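Local coordinates for periplasmic binding protein/LacI transcriptional regulator (Burkholderia graminis C4D1M, PDB 5HQJ) that probably serves as the solute-binding protein of an ABC sugar transporter, and holds D-arabinose between its two lobes, at residues 245-250 with 265-270; 40-45 with 113-118. All coordinates share one frame; numbering follows the deposited sequence.

How the contacts relate
Along the chain the contacts come in series: contact 2 (40-45 with 113-118) closes before contact 1 (245-250 with 265-270) opens, and their centres lie about 11 Å apart. Contact 2 lies in the first lobe, at the C-terminal end of strand 111-115, an inner strand of the all-parallel sheet, beside helix 42-56. Contact 1 starts in the second lobe, joining strands 242-246 and 263-266 of the mixed sheet; at Q267-R268 the chain crosses back, a hinge connection of a type I periplasmic binding protein. P269 then rejoins the first lobe on C45. Across the cleft F41 reaches D247 and Q267. Both lobes thus hold the sugar, consistent with a closed, loaded binding protein.

Contact 1 (245-250 with 265-270); sequences AFDDLP and MVQRPV. With 64K (alpha-D-arabinopyranose), chain B.
Over one face of the F246 ring, offset toward the rim, sits CB of selenomethionine M265, a CH-pi contact 3.9 Å from the ring centroid. In the plane at the edge of the same ring comes the Q267 side chain, its CG 3.7 Å from F246 CE1 and its amide turned 75° to the ring. R168 adds a cation-pi contact to F246. A second flat pair is nearly coplanar: the amide of Q267 and the carboxylate of D247 lie 20° apart, and Q267 NE2 donates to the syn lone pair of D247 OD1 at 2.9 Å. Both residues follow the parallel pairing of strands 242-246 and 263-266, the two strands of a beta-alpha-beta unit connected through helix 250-258. M265 N donates to A245 O, and M265 O receives D247 N at 2.8 Å, so M265 bonds on both sides of F246. Both polar side chains leave the strand ends for the sugar. Q267, extended beyond CG (chi2 -179°), reaches far enough for NE2 to give its other hydrogen almost straight to arabinose O2 at 2.9 Å, while T130 engages OE1 and thereby helps fix which way round the amide lies. D247 suits the neighbouring place because a carboxylate can take several donors: OD2 accepts a very short bond of 2.5 Å from arabinose O3, and OD1 receives a water as well as the amide. That water in turn accepts from Q267 N at 2.8 Å, tying the backbone to the carboxylate.

Contact 2 (40-45 with 113-118); sequences PFFDDC and LTYDSD. With 64K (alpha-D-arabinopyranose), chain B.
F41 and F42, leading into helix 42-56, meet Y115 and D116 where strand 111-115 runs out at its C-terminal end, the usual place for a binding site in an alpha/beta lobe with a parallel sheet. The contact is made by packing, with no hydrogen bond between the two segments. Face contacts come first. F41 lays one face against the arabinose carbons, C3 standing 3.9 Å above the ring, over its centre; a phenyl ring suits the carbon-bearing side of a pyranose. With CG anti to the backbone N (chi1 174°), the ring passes alongside D116, F41 CE2 lying 3.7 Å from D116 OD1. F42 backs this layer, its own face taking F41 CD2 over the centre, and its CZ comes 3.4 Å from D116 OD2, the ring standing nearly perpendicular (82°) to the carboxylate.

Polar bonding to the sugar belongs to D116. Its two oxygens take neighbouring hydroxyls, OD1 from arabinose O2 and OD2 from arabinose O1, each at 2.6 Å, a pairing for which a carboxylate is well made. S91 also hydrogen-bonds to OD2, so this buried oxygen has partners in both protein and ligand. Y115 OH has a weak bond to the backbone O of I34.

The remaining contacts are apolar and sulfur-aromatic. F42 CE1 packs against Y115 CE2. C45, with a short and polarisable side chain, brings its SG to the ring edge, 3.8 Å from Y115 CE2, a sulfur-aromatic contact.

Contact 1 (245-250 with 265-270)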
loop_
_atom_site.group_PDB
_atom_site.type_symbol
_atom_site.label_atom_id
_atom_site.label_comp_id
_atom_site.label_asym_id
_atom_site.label_seq_id
_atom_site.Cartn_x
_atom_site.Cartn_y
_atom_site.Cartn_z
ATOM N N ALA A 245 10.733 3.678 -5.758
ATOM C CA ALA A 245 9.502 4.169 -5.196
ATOM C C ALA A 245 8.448 3.085 -5.288
ATOM O O ALA A 245 8.664 2.097 -5.939
ATOM C CB ALA A 245 9.038 5.435 -5.924
ATOM N N PHE A 246 7.337 3.315 -4.611
ATOM C CA PHE A 246 6.196 2.407 -4.578
ATOM C C PHE A 246 5.002 2.975 -5.336
ATOM O O PHE A 246 4.736 4.189 -5.330
ATOM C CB PHE A 246 5.805 2.113 -3.119
ATOM C CG PHE A 246 5.857 0.660 -2.749
ATOM C CD1 PHE A 246 4.721 -0.114 -2.795
ATOM C CD2 PHE A 246 7.040 0.052 -2.358
ATOM C CE1 PHE A 246 4.778 -1.453 -2.467
ATOM C CE2 PHE A 246 7.085 -1.289 -2.012
ATOM C CZ PHE A 246 5.959 -2.032 -2.076
ATOM N N ASP A 247 4.312 2.060 -6.019
ATOM C CA ASP A 247 3.026 2.283 -6.695
ATOM C C ASP A 247 3.235 3.023 -8.007
ATOM O O ASP A 247 4.369 3.348 -8.379
ATOM C CB ASP A 247 2.057 2.992 -5.768
ATOM C CG ASP A 247 1.822 2.219 -4.467
ATOM O OD1 ASP A 247 1.765 0.950 -4.489
ATOM O OD2 ASP A 247 1.715 2.849 -3.392
ATOM N N ASP A 248 2.161 3.181 -8.772
ATOM C CA ASP A 248 2.276 3.689 -10.147
ATOM C C ASP A 248 1.355 4.879 -10.380
ATOM O O ASP A 248 0.821 5.043 -11.475
ATOM C CB ASP A 248 1.973 2.587 -11.191
ATOM C CG ASP A 248 0.481 2.310 -11.345
ATOM O OD1 ASP A 248 -0.214 2.434 -10.319
ATOM O OD2 ASP A 248 0.025 1.965 -12.464
ATOM N N LEU A 249 1.191 5.707 -9.352
ATOM C CA LEU A 249 0.545 7.022 -9.490
ATOM C C LEU A 249 1.099 7.795 -10.669
ATOM O O LEU A 249 2.292 7.718 -10.928
ATOM C CB LEU A 249 0.777 7.868 -8.250
ATOM C CG LEU A 249 -0.153 7.803 -7.060
ATOM C CD1 LEU A 249 -0.214 6.395 -6.505
ATOM C CD2 LEU A 249 0.382 8.813 -6.047
ATOM N N PRO A 250 0.248 8.568 -11.389
ATOM C CA PRO A 250 0.753 9.228 -12.603
ATOM C C PRO A 250 2.040 10.051 -12.405
ATOM O O PRO A 250 2.930 10.045 -13.227
ATOM C CB PRO A 250 -0.419 10.125 -13.005
ATOM C CG PRO A 250 -1.625 9.370 -12.523
ATOM C CD PRO A 250 -1.204 8.752 -11.221
HETATM N N MSE A 265 7.984 -0.232 -7.530
HETATM C CA MSE A 265 7.345 -1.487 -7.148
HETATM C C MSE A 265 5.844 -1.306 -7.309
HETATM O O MSE A 265 5.277 -0.478 -6.588
HETATM C CB MSE A 265 7.692 -1.880 -5.702
HETATM C CG MSE A 265 9.175 -1.948 -5.403
HETATM SE SE MSE A 265 9.940 -3.512 -6.266
HETATM C CE MSE A 265 9.262 -4.908 -5.097
ATOM N N VAL A 266 5.220 -2.059 -8.236
ATOM C CA VAL A 266 3.805 -1.928 -8.514
ATOM C C VAL A 266 3.095 -3.135 -7.950
ATOM O O VAL A 266 3.394 -4.249 -8.331
ATOM C CB VAL A 266 3.523 -1.765 -9.997
ATOM C CG1 VAL A 266 2.024 -1.511 -10.217
ATOM C CG2 VAL A 266 4.370 -0.614 -10.568
ATOM N N GLN A 267 2.175 -2.892 -7.027
ATOM C CA GLN A 267 1.357 -3.926 -6.415
ATOM C C GLN A 267 0.225 -4.257 -7.411
ATOM O O GLN A 267 0.281 -3.802 -8.542
ATOM C CB GLN A 267 0.819 -3.450 -5.066
ATOM C CG GLN A 267 1.855 -2.874 -4.131
ATOM C CD GLN A 267 1.194 -2.479 -2.852
ATOM O OE1 GLN A 267 0.738 -3.323 -2.099
ATOM N NE2 GLN A 267 1.117 -1.165 -2.599
ATOM N N ARG A 268 -0.754 -5.061 -7.002
ATOM C CA ARG A 268 -1.914 -5.358 -7.819
ATOM C C ARG A 268 -3.210 -4.908 -7.115
ATOM O O ARG A 268 -3.988 -5.714 -6.663
ATOM C CB ARG A 268 -1.937 -6.868 -8.172
ATOM C CG ARG A 268 -0.781 -7.315 -9.068
ATOM C CD ARG A 268 -1.063 -8.577 -9.832
ATOM N NE ARG A 268 -0.045 -8.760 -10.859
ATOM C CZ ARG A 268 1.143 -9.307 -10.641
ATOM N NH1 ARG A 268 1.457 -9.745 -9.436
ATOM N NH2 ARG A 268 2.004 -9.418 -11.631
ATOM N N PRO A 269 -3.425 -3.579 -6.994
ATOM C CA PRO A 269 -4.583 -3.054 -6.246
ATOM C C PRO A 269 -5.945 -3.404 -6.888
ATOM O O PRO A 269 -6.938 -3.623 -6.200
ATOM C CB PRO A 269 -4.316 -1.528 -6.229
ATOM C CG PRO A 269 -3.362 -1.263 -7.364
ATOM C CD PRO A 269 -2.506 -2.513 -7.426
ATOM N N VAL A 270 -6.000 -3.433 -8.223
ATOM C CA VAL A 270 -7.229 -3.782 -8.926
ATOM C C VAL A 270 -7.599 -5.215 -8.556
ATOM O O VAL A 270 -8.740 -5.502 -8.217
ATOM C CB VAL A 270 -7.082 -3.655 -10.472
ATOM C CG1 VAL A 270 -8.404 -3.935 -11.118
ATOM C CG2 VAL A 270 -6.650 -2.295 -10.834
HETATM O O2 64K B . -0.043 -0.357 -0.107
HETATM C C2 64K B . -0.006 1.051 0.304
HETATM C C3 64K B . 0.336 1.860 -0.905
HETATM O O3 64K B . 1.711 1.706 -1.178
HETATM C C4 64K B . 0.114 3.352 -0.680
HETATM O O4 64K B . 1.051 3.900 0.265
HETATM C C5 64K B . -1.230 3.577 -0.150
HETATM O O5 64K B . -1.343 2.917 1.134
HETATM C C1 64K B . -1.349 1.457 0.844
HETATM O O1 64K B . -1.570 0.782 2.021
HETATM O O HOH W 1 0.932 -0.370 -6.635
#

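Contact 2 (40-45 with 113-118)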
loop_
_atom_site.group_PDB
_atom_site.type_symbol
_atom_site.label_atom_id
_atom_site.label_comp_id
_atom_site.label_asym_id
_atom_site.label_seq_id
_atom_site.Cartn_x
_atom_site.Cartn_y
_atom_site.Cartn_z
ATOM N N PRO A 40 -4.949 8.297 -3.621
ATOM C CA PRO A 40 -4.901 7.891 -5.029
ATOM C C PRO A 40 -4.784 6.418 -5.228
ATOM O O PRO A 40 -5.463 5.889 -6.076
ATOM C CB PRO A 40 -3.667 8.596 -5.569
ATOM C CG PRO A 40 -3.493 9.771 -4.656
ATOM C CD PRO A 40 -4.024 9.406 -3.332
ATOM N N PHE A 41 -3.939 5.753 -4.466
ATOM C CA PHE A 41 -3.794 4.314 -4.641
ATOM C C PHE A 41 -5.106 3.528 -4.650
ATOM O O PHE A 41 -5.239 2.561 -5.415
ATOM C CB PHE A 41 -2.879 3.791 -3.531
ATOM C CG PHE A 41 -2.740 2.280 -3.484
ATOM C CD1 PHE A 41 -1.816 1.610 -4.292
ATOM C CD2 PHE A 41 -3.481 1.546 -2.574
ATOM C CE1 PHE A 41 -1.654 0.218 -4.203
ATOM C CE2 PHE A 41 -3.338 0.175 -2.475
ATOM C CZ PHE A 41 -2.390 -0.506 -3.279
ATOM N N PHE A 42 -6.057 3.901 -3.793
ATOM C CA PHE A 42 -7.235 3.064 -3.588
ATOM C C PHE A 42 -8.294 3.171 -4.661
ATOM O O PHE A 42 -9.245 2.387 -4.637
ATOM C CB PHE A 42 -7.853 3.372 -2.222
ATOM C CG PHE A 42 -7.024 2.859 -1.090
ATOM C CD1 PHE A 42 -7.086 1.541 -0.745
ATOM C CD2 PHE A 42 -6.150 3.689 -0.429
ATOM C CE1 PHE A 42 -6.289 1.039 0.311
ATOM C CE2 PHE A 42 -5.369 3.237 0.653
ATOM C CZ PHE A 42 -5.415 1.901 1.001
ATOM N N ASP A 43 -8.161 4.160 -5.546
ATOM C CA ASP A 43 -9.062 4.264 -6.692
ATOM C C ASP A 43 -9.032 2.950 -7.450
ATOM O O ASP A 43 -10.067 2.466 -7.897
ATOM C CB ASP A 43 -8.670 5.437 -7.603
ATOM C CG ASP A 43 -9.170 6.790 -7.080
ATOM O OD1 ASP A 43 -9.757 6.870 -5.969
ATOM O OD2 ASP A 43 -8.953 7.799 -7.800
ATOM N N ASP A 44 -7.866 2.334 -7.587
ATOM C CA ASP A 44 -7.781 1.057 -8.308
ATOM C C ASP A 44 -8.495 -0.060 -7.548
ATOM O O ASP A 44 -9.089 -0.952 -8.150
ATOM C CB ASP A 44 -6.329 0.629 -8.536
ATOM C CG ASP A 44 -5.681 1.244 -9.795
ATOM O OD1 ASP A 44 -6.396 1.591 -10.757
ATOM O OD2 ASP A 44 -4.424 1.343 -9.812
ATOM N N CYS A 45 -8.403 -0.048 -6.224
ATOM C CA CYS A 45 -9.073 -1.055 -5.434
ATOM C C CYS A 45 -10.581 -0.962 -5.572
ATOM O O CYS A 45 -11.276 -1.981 -5.713
ATOM C CB CYS A 45 -8.661 -0.894 -3.962
ATOM S SG CYS A 45 -6.888 -1.091 -3.630
ATOM N N LEU A 113 -12.796 -9.685 5.848
ATOM C CA LEU A 113 -11.438 -9.936 5.434
ATOM C C LEU A 113 -10.689 -8.629 5.247
ATOM O O LEU A 113 -11.287 -7.534 5.202
ATOM C CB LEU A 113 -11.418 -10.766 4.144
ATOM C CG LEU A 113 -11.975 -10.183 2.832
ATOM C CD1 LEU A 113 -10.994 -9.223 2.146
ATOM C CD2 LEU A 113 -12.352 -11.309 1.846
ATOM N N THR A 114 -9.371 -8.739 5.154
ATOM C CA THR A 114 -8.538 -7.567 4.897
ATOM C C THR A 114 -7.867 -7.650 3.544
ATOM O O THR A 114 -7.761 -8.744 2.974
ATOM C CB THR A 114 -7.483 -7.402 5.991
ATOM O OG1 THR A 114 -6.701 -8.601 6.104
ATOM C CG2 THR A 114 -8.176 -7.123 7.309
ATOM N N TYR A 115 -7.456 -6.482 3.041
ATOM C CA TYR A 115 -6.695 -6.380 1.779
ATOM C C TYR A 115 -5.709 -5.223 1.945
ATOM O O TYR A 115 -5.949 -4.305 2.735
ATOM C CB TYR A 115 -7.634 -6.201 0.551
ATOM C CG TYR A 115 -8.228 -4.828 0.451
ATOM C CD1 TYR A 115 -9.306 -4.471 1.260
ATOM C CD2 TYR A 115 -7.682 -3.865 -0.376
ATOM C CE1 TYR A 115 -9.833 -3.204 1.228
ATOM C CE2 TYR A 115 -8.205 -2.573 -0.416
ATOM C CZ TYR A 115 -9.285 -2.261 0.396
ATOM O OH TYR A 115 -9.821 -1.004 0.400
ATOM N N ASP A 116 -4.574 -5.329 1.251
ATOM C CA ASP A 116 -3.539 -4.300 1.196
ATOM C C ASP A 116 -2.752 -4.129 2.490
ATOM O O ASP A 116 -1.528 -4.228 2.473
ATOM C CB ASP A 116 -4.169 -2.956 0.784
ATOM C CG ASP A 116 -3.186 -1.832 0.830
ATOM O OD1 ASP A 116 -2.095 -1.952 0.222
ATOM O OD2 ASP A 116 -3.503 -0.855 1.511
ATOM N N SER A 117 -3.471 -3.824 3.574
ATOM C CA SER A 117 -2.868 -3.643 4.901
ATOM C C SER A 117 -3.676 -4.406 5.957
ATOM O O SER A 117 -4.844 -4.122 6.255
ATOM C CB SER A 117 -2.751 -2.165 5.290
ATOM O OG SER A 117 -1.647 -2.006 6.210
ATOM N N ASP A 118 -3.013 -5.415 6.510
ATOM C CA ASP A 118 -3.655 -6.389 7.394
ATOM C C ASP A 118 -3.815 -5.926 8.852
ATOM O O ASP A 118 -3.129 -5.002 9.303
ATOM C CB ASP A 118 -2.846 -7.698 7.375
ATOM C CG ASP A 118 -3.649 -8.892 7.869
ATOM O OD1 ASP A 118 -4.857 -8.751 8.103
ATOM O OD2 ASP A 118 -3.063 -9.990 8.019
HETATM O O2 64K B . -0.043 -0.357 -0.107
HETATM C C2 64K B . -0.006 1.051 0.304
HETATM C C3 64K B . 0.336 1.860 -0.905
HETATM O O3 64K B . 1.711 1.706 -1.178
HETATM C C4 64K B . 0.114 3.352 -0.680
HETATM O O4 64K B . 1.051 3.900 0.265
HETATM C C5 64K B . -1.230 3.577 -0.150
HETATM O O5 64K B . -1.343 2.917 1.134
HETATM C C1 64K B . -1.349 1.457 0.844
HETATM O O1 64K B . -1.570 0.782 2.021
#